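Local coordinates for cyanophycinase-like exopeptidase (actinobacterium SCGC AAA027-L06, PDB 6NQC), which is probably a serine peptidase of family S51, related to cyanophycinase, and is thought to hydrolyse peptide bonds as an exopeptidase, at residues M22-G27 against V224-G228; L45-I50 against A114-Y118. One frame throughout, in Å; residues are numbered along the deposited sequence.

Interaction 1: residues M22-G27 against V224-G228; sequences MIGSLG and VKRSG
An antiparallel strand pairing joins Leu26 and Gly27 to Val224 and Lys225, where strands 26-29 and 221-225 lie side by side in the large mixed sheet. Leu26 and Lys225 form a hydrogen-bonded pair. Leu26 N donates to Lys225 O at 3.1 Å, and Lys225 N donates to Leu26 O at 3.0 Å. Gly27 and Val224 form the next, non-hydrogen-bonded pair. Val224 CG2 packs against Leu26 O at 3.6 Å.

Beyond the strands, serine side chains take over from backbone pairing. Ser227 N gives a nearly straight bond to Ser25 OG, 2.9 Å long with an angle of 168° at the hydrogen. Ser25 OG is also probably hydrogen-bonded to Asp48 OD2 of helix 39-51. Ser227 OG lies anti to its own backbone N (chi1 -170°), which carries it across to Ile23. It donates to Ile23 O at 2.7 Å, from above the carbonyl plane, 38° out of it. Asn52 is a further partner of this hydroxyl. A water extends the link, donating to Ile23 O at 2.6 Å and accepting from Gly228 N.

The Arg226 side chain turns from this seam toward helix 39-51. One face of its guanidinium is met near the rim by Val224 CG2, 4.0 Å above the plane. Its NH1 makes a salt bridge to Asp48.

Ile23 O thus has two donors, a hydroxyl and a water. The two serines and the water continue the polar connection between the two segments after the regular ladder stops.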
ATOM      1  N   MET A  22      -5.168   7.630 -17.519  1.00 26.07           N
ATOM      2  CA  MET A  22      -5.862   7.682 -16.223  1.00 25.84           C
ATOM      3  C   MET A  22      -4.960   7.134 -15.109  1.00 24.69           C
ATOM      4  O   MET A  22      -4.270   6.123 -15.304  1.00 23.21           O
ATOM      5  CB  MET A  22      -7.154   6.842 -16.310  1.00 35.61           C
ATOM      6  CG  MET A  22      -8.180   7.493 -17.199  1.00 37.86           C
ATOM      7  SD  MET A  22      -9.735   6.649 -17.103  1.00 50.99           S
ATOM      8  CE  MET A  22     -10.648   7.618 -16.118  1.00 37.57           C
ATOM      9  N   ILE A  23      -5.016   7.807 -13.954  1.00 19.28           N
ATOM     10  CA  ILE A  23      -4.296   7.296 -12.799  1.00 16.74           C
ATOM     11  C   ILE A  23      -4.911   5.946 -12.394  1.00 13.97           C
ATOM     12  O   ILE A  23      -6.141   5.776 -12.389  1.00 18.45           O
ATOM     13  CB  ILE A  23      -4.355   8.323 -11.658  1.00 20.43           C
ATOM     14  CG1 ILE A  23      -3.589   9.591 -12.033  1.00 20.92           C
ATOM     15  CG2 ILE A  23      -3.758   7.757 -10.398  1.00 21.13           C
ATOM     16  CD1 ILE A  23      -3.849  10.757 -11.107  1.00 33.43           C
ATOM     17  N   GLY A  24      -4.050   5.002 -11.993  1.00 19.82           N
ATOM     18  CA  GLY A  24      -4.469   3.675 -11.637  1.00 18.91           C
ATOM     19  C   GLY A  24      -5.194   3.613 -10.300  1.00 20.88           C
ATOM     20  O   GLY A  24      -5.215   4.539  -9.483  1.00 16.22           O
ATOM     21  N   SER A  25      -5.798   2.464 -10.062  1.00 16.25           N
ATOM     22  CA  SER A  25      -6.461   2.236  -8.783  1.00 18.43           C
ATOM     23  C   SER A  25      -5.433   2.255  -7.652  1.00 17.60           C
ATOM     24  O   SER A  25      -4.294   1.799  -7.807  1.00 19.87           O
ATOM     25  CB  SER A  25      -7.181   0.890  -8.774  1.00 15.82           C
ATOM     26  OG  SER A  25      -8.213   0.911  -9.762  1.00 16.35           O
ATOM     27  N   LEU A  26      -5.866   2.751  -6.502  1.00 18.47           N
ATOM     28  CA  LEU A  26      -5.033   2.885  -5.312  1.00 13.54           C
ATOM     29  C   LEU A  26      -5.715   2.155  -4.162  1.00 14.66           C
ATOM     30  O   LEU A  26      -6.822   2.535  -3.752  1.00 17.36           O
ATOM     31  CB  LEU A  26      -4.821   4.357  -4.962  1.00 21.30           C
ATOM     32  CG  LEU A  26      -3.746   4.646  -3.904  1.00 23.62           C
ATOM     33  CD1 LEU A  26      -2.430   4.072  -4.287  1.00 24.45           C
ATOM     34  CD2 LEU A  26      -3.649   6.163  -3.788  1.00 29.37           C
ATOM     35  N   GLY A  27      -5.038   1.150  -3.617  1.00 15.10           N
ATOM     36  CA  GLY A  27      -5.558   0.341  -2.530  1.00 13.83           C
ATOM     37  C   GLY A  27      -4.788   0.550  -1.229  1.00 16.13           C
ATOM     38  O   GLY A  27      -3.562   0.448  -1.188  1.00 15.32           O
ATOM     39  N   VAL A 224     -10.328   1.527  -1.345  1.00 18.22           N
ATOM     40  CA  VAL A 224      -9.827   1.596  -2.702  1.00 15.70           C
ATOM     41  C   VAL A 224     -10.437   2.791  -3.405  1.00 19.70           C
ATOM     42  O   VAL A 224     -11.642   3.057  -3.281  1.00 19.88           O
ATOM     43  CB  VAL A 224     -10.122   0.303  -3.493  1.00 20.02           C
ATOM     44  CG1 VAL A 224     -11.615   0.100  -3.619  1.00 22.04           C
ATOM     45  CG2 VAL A 224      -9.467   0.366  -4.853  1.00 19.79           C
ATOM     46  N   LYS A 225      -9.607   3.498  -4.158  1.00 17.57           N
ATOM     47  CA  LYS A 225     -10.073   4.527  -5.087  1.00 22.16           C
ATOM     48  C   LYS A 225      -9.838   3.946  -6.480  1.00 17.78           C
ATOM     49  O   LYS A 225      -8.696   3.835  -6.924  1.00 15.03           O
ATOM     50  CB  LYS A 225      -9.352   5.860  -4.930  1.00 19.20           C
ATOM     51  CG  LYS A 225      -9.831   6.928  -5.969  1.00 16.41           C
ATOM     52  CD  LYS A 225      -8.951   8.163  -6.003  1.00 28.66           C
ATOM     53  CE  LYS A 225      -9.214   9.090  -4.837  1.00 29.40           C
ATOM     54  NZ  LYS A 225      -8.327  10.333  -4.881  1.00 34.89           N
ATOM     55  N   ARG A 226     -10.906   3.566  -7.166  1.00 22.08           N
ATOM     56  CA  ARG A 226     -10.734   2.900  -8.449  1.00 23.78           C
ATOM     57  C   ARG A 226     -10.336   3.883  -9.548  1.00 19.98           C
ATOM     58  O   ARG A 226     -10.720   5.047  -9.537  1.00 18.41           O
ATOM     59  CB  ARG A 226     -12.021   2.167  -8.830  1.00 18.07           C
ATOM     60  CG  ARG A 226     -12.496   1.165  -7.836  1.00 18.87           C
ATOM     61  CD  ARG A 226     -11.987  -0.190  -8.153  1.00 25.08           C
ATOM     62  NE  ARG A 226     -12.431  -1.159  -7.147  1.00 21.19           N
ATOM     63  CZ  ARG A 226     -11.836  -2.335  -6.955  1.00 21.76           C
ATOM     64  NH1 ARG A 226     -10.815  -2.665  -7.740  1.00 23.81           N
ATOM     65  NH2 ARG A 226     -12.271  -3.180  -6.009  1.00 20.67           N
ATOM     66  N   SER A 227      -9.499   3.401 -10.476  1.00 23.18           N
ATOM     67  CA  SER A 227      -9.140   4.146 -11.661  1.00 23.15           C
ATOM     68  C   SER A 227     -10.390   4.695 -12.337  1.00 21.31           C
ATOM     69  O   SER A 227     -11.368   3.973 -12.527  1.00 21.31           O
ATOM     70  CB  SER A 227      -8.385   3.255 -12.642  1.00 20.95           C
ATOM     71  OG  SER A 227      -7.850   4.054 -13.683  1.00 20.39           O
ATOM     72  N   GLY A 228     -10.363   5.977 -12.655  1.00 28.42           N
ATOM     73  CA  GLY A 228     -11.507   6.635 -13.239  1.00 30.14           C
ATOM     74  C   GLY A 228     -12.555   7.115 -12.274  1.00 26.30           C
ATOM     75  O   GLY A 228     -13.602   7.576 -12.722  1.00 26.37           O
TER
HETATM   76  O   HOH W   1      -8.182   7.444 -12.121  1.00 23.77           O
HETATM   77  O   HOH W   2      -7.041   5.937  -8.241  1.00 20.26           O

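Interaction 2: residues L45-I50 against A114-Y118; sequences LIEDGI and AALIY
Apolar helix-on-sheet packing sets Leu45, Ile46 and Gly49 of helix 39-51 against Ala115 and Leu116, at the start of strand 116-119, a parallel strand inside the large mixed sheet. No hydrogen bond crosses between 45-50 and 114-118. Leu116 reaches from the strand to both Leu45 and Ile46. Its CG lies anti to the backbone N (chi1 169°), which directs the two methyl branches at the helix. Leu116 CD1 meets Leu45 CD1 at 4.0 Å. Leu116 CD2 lies 3.7 Å from Ile46 CG1, and the Ile46 and Leu116 side chains cross at about a right angle. Phe58 of strand 57-61 touches both Ile46 and Leu116 and extends the apolar layer.

Just before the strand, Ala115 points its methyl at the helix. Ala115 CB is 3.5 Å from Ile46 O and 4.1 Å from Ile50 CG1. Ile46 O is also the acceptor for Ile50 N within the helix, at 2.9 Å. Gly49 brings the backbones together, with CA atoms of Gly49 and Ala115 only 4.0 Å apart. Gly49, with no side chain, lets its CA come 3.6 Å from Ala115 O.

Leu45 O accepts from Gly49 N within the helix and is also hydrogen-bonded to Ser149 OG of strand 149-153. The contact therefore rests on van der Waals fit, with glycine and alanine setting the close approach and the larger aliphatic chains filling in alongside.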
ATOM      1  N   LEU A  45      -7.906  -5.358  -8.627  1.00 19.06           N
ATOM      2  CA  LEU A  45      -6.850  -4.385  -8.872  1.00 20.09           C
ATOM      3  C   LEU A  45      -6.032  -4.765 -10.097  1.00 16.16           C
ATOM      4  O   LEU A  45      -5.596  -3.886 -10.859  1.00 20.05           O
ATOM      5  CB  LEU A  45      -5.927  -4.296  -7.657  1.00 17.91           C
ATOM      6  CG  LEU A  45      -6.491  -3.694  -6.377  1.00 17.35           C
ATOM      7  CD1 LEU A  45      -5.468  -3.783  -5.217  1.00 22.44           C
ATOM      8  CD2 LEU A  45      -6.868  -2.250  -6.631  1.00 17.28           C
ATOM      9  N   ILE A  46      -5.786  -6.071 -10.290  1.00 18.01           N
ATOM     10  CA  ILE A  46      -5.054  -6.507 -11.471  1.00 18.94           C
ATOM     11  C   ILE A  46      -5.882  -6.247 -12.716  1.00 17.86           C
ATOM     12  O   ILE A  46      -5.373  -5.748 -13.735  1.00 15.47           O
ATOM     13  CB  ILE A  46      -4.683  -7.991 -11.370  1.00 16.81           C
ATOM     14  CG1 ILE A  46      -3.714  -8.184 -10.229  1.00 18.91           C
ATOM     15  CG2 ILE A  46      -4.110  -8.489 -12.701  1.00 21.99           C
ATOM     16  CD1 ILE A  46      -3.646  -9.613  -9.741  1.00 19.53           C
ATOM     17  N   GLU A  47      -7.183  -6.541 -12.628  1.00 21.01           N
ATOM     18  CA  GLU A  47      -8.106  -6.271 -13.729  1.00 26.77           C
ATOM     19  C   GLU A  47      -8.161  -4.786 -14.070  1.00 22.43           C
ATOM     20  O   GLU A  47      -8.190  -4.423 -15.244  1.00 19.72           O
ATOM     21  CB  GLU A  47      -9.491  -6.786 -13.351  1.00 26.19           C
ATOM     22  CG  GLU A  47      -9.575  -8.284 -13.313  1.00 25.41           C
ATOM     23  CD  GLU A  47     -10.940  -8.783 -12.836  1.00 39.33           C
ATOM     24  OE1 GLU A  47     -11.596  -8.106 -12.015  1.00 41.79           O
ATOM     25  OE2 GLU A  47     -11.350  -9.861 -13.304  1.00 40.63           O
ATOM     26  N   ASP A  48      -8.141  -3.914 -13.051  1.00 18.27           N
ATOM     27  CA  ASP A  48      -8.134  -2.488 -13.306  1.00 16.13           C
ATOM     28  C   ASP A  48      -6.930  -2.078 -14.154  1.00 20.24           C
ATOM     29  O   ASP A  48      -7.050  -1.272 -15.090  1.00 19.24           O
ATOM     30  CB  ASP A  48      -8.128  -1.731 -11.976  1.00 15.65           C
ATOM     31  CG  ASP A  48      -9.486  -1.800 -11.219  1.00 28.33           C
ATOM     32  OD1 ASP A  48     -10.514  -2.196 -11.805  1.00 23.71           O
ATOM     33  OD2 ASP A  48      -9.524  -1.418 -10.023  1.00 23.91           O
ATOM     34  N   GLY A  49      -5.746  -2.587 -13.819  1.00 23.21           N
ATOM     35  CA  GLY A  49      -4.555  -2.199 -14.559  1.00 19.57           C
ATOM     36  C   GLY A  49      -4.532  -2.820 -15.950  1.00 17.52           C
ATOM     37  O   GLY A  49      -4.063  -2.199 -16.913  1.00 18.50           O
ATOM     38  N   ILE A  50      -5.016  -4.056 -16.061  1.00 19.45           N
ATOM     39  CA  ILE A  50      -5.166  -4.696 -17.368  1.00 21.01           C
ATOM     40  C   ILE A  50      -6.047  -3.848 -18.281  1.00 24.39           C
ATOM     41  O   ILE A  50      -5.712  -3.605 -19.442  1.00 23.25           O
ATOM     42  CB  ILE A  50      -5.725  -6.122 -17.194  1.00 23.92           C
ATOM     43  CG1 ILE A  50      -4.617  -7.081 -16.727  1.00 20.48           C
ATOM     44  CG2 ILE A  50      -6.337  -6.643 -18.523  1.00 31.14           C
ATOM     45  CD1 ILE A  50      -5.113  -8.445 -16.233  1.00 23.27           C
ATOM     46  N   ALA A 114       3.158  -2.686 -15.198  1.00 18.71           N
ATOM     47  CA  ALA A 114       2.637  -3.701 -14.288  1.00 17.01           C
ATOM     48  C   ALA A 114       1.182  -3.394 -13.977  1.00 19.55           C
ATOM     49  O   ALA A 114       0.859  -2.270 -13.594  1.00 20.18           O
ATOM     50  CB  ALA A 114       3.498  -3.777 -13.015  1.00 18.39           C
ATOM     51  N   ALA A 115       0.305  -4.396 -14.130  1.00 15.15           N
ATOM     52  CA  ALA A 115      -1.100  -4.173 -13.805  1.00 16.15           C
ATOM     53  C   ALA A 115      -1.302  -3.864 -12.317  1.00 14.48           C
ATOM     54  O   ALA A 115      -2.174  -3.054 -11.947  1.00 16.25           O
ATOM     55  CB  ALA A 115      -1.953  -5.372 -14.173  1.00 20.21           C
ATOM     56  N   LEU A 116      -0.533  -4.514 -11.459  1.00 18.86           N
ATOM     57  CA  LEU A 116      -0.573  -4.211 -10.029  1.00 17.09           C
ATOM     58  C   LEU A 116       0.828  -4.232  -9.439  1.00 16.48           C
ATOM     59  O   LEU A 116       1.622  -5.151  -9.686  1.00 15.19           O
ATOM     60  CB  LEU A 116      -1.480  -5.223  -9.289  1.00 16.24           C
ATOM     61  CG  LEU A 116      -1.476  -5.274  -7.764  1.00 15.43           C
ATOM     62  CD1 LEU A 116      -1.920  -3.956  -7.127  1.00 18.20           C
ATOM     63  CD2 LEU A 116      -2.349  -6.379  -7.245  1.00 18.06           C
ATOM     64  N   ILE A 117       1.119  -3.216  -8.628  1.00 14.97           N
ATOM     65  CA  ILE A 117       2.322  -3.178  -7.807  1.00 15.26           C
ATOM     66  C   ILE A 117       1.853  -3.141  -6.365  1.00 18.64           C
ATOM     67  O   ILE A 117       0.983  -2.326  -6.027  1.00 15.53           O
ATOM     68  CB  ILE A 117       3.206  -1.975  -8.170  1.00 17.01           C
ATOM     69  CG1 ILE A 117       3.649  -2.093  -9.626  1.00 16.56           C
ATOM     70  CG2 ILE A 117       4.384  -1.883  -7.260  1.00 17.87           C
ATOM     71  CD1 ILE A 117       4.308  -0.807 -10.126  1.00 18.87           C
ATOM     72  N   TYR A 118       2.349  -4.073  -5.536  1.00 13.73           N
ATOM     73  CA  TYR A 118       1.883  -4.283  -4.164  1.00 17.26           C
ATOM     74  C   TYR A 118       3.048  -4.157  -3.188  1.00 16.22           C
ATOM     75  O   TYR A 118       4.047  -4.856  -3.338  1.00 15.44           O
ATOM     76  CB  TYR A 118       1.237  -5.677  -4.039  1.00 14.24           C
ATOM     77  CG  TYR A 118       0.240  -5.791  -2.929  1.00 14.16           C
ATOM     78  CD1 TYR A 118       0.668  -5.888  -1.596  1.00 17.06           C
ATOM     79  CD2 TYR A 118      -1.133  -5.767  -3.180  1.00 17.69           C
ATOM     80  CE1 TYR A 118      -0.238  -5.985  -0.572  1.00 16.49           C
ATOM     81  CE2 TYR A 118      -2.040  -5.841  -2.141  1.00 22.91           C
ATOM     82  CZ  TYR A 118      -1.569  -5.957  -0.831  1.00 17.77           C
ATOM     83  OH  TYR A 118      -2.430  -6.044   0.241  1.00 19.09           O
TER

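How the interactions relate
The centres of interactions 1 and 2 lie about 10 Å apart, and both reach the large mixed sheet. Along the chain, 22-27 comes first, then 45-50, 114-118 and finally 224-228, so both partners of interaction 2 fall between those of interaction 1. Strand 149-153 separates strands 26-29 and 116-119 in the sheet. Helix 39-51 bridges the two contacts. Its Asp48 reaches both Ser25 and Arg226 of interaction 1, with OD2 2.7 Å from Ser25 OG and 2.9 Å from Arg226 NH1. Leu45 CD2 packs on Ser25 CB. One helix thus ties the parallel part of the sheet to its antiparallel extension.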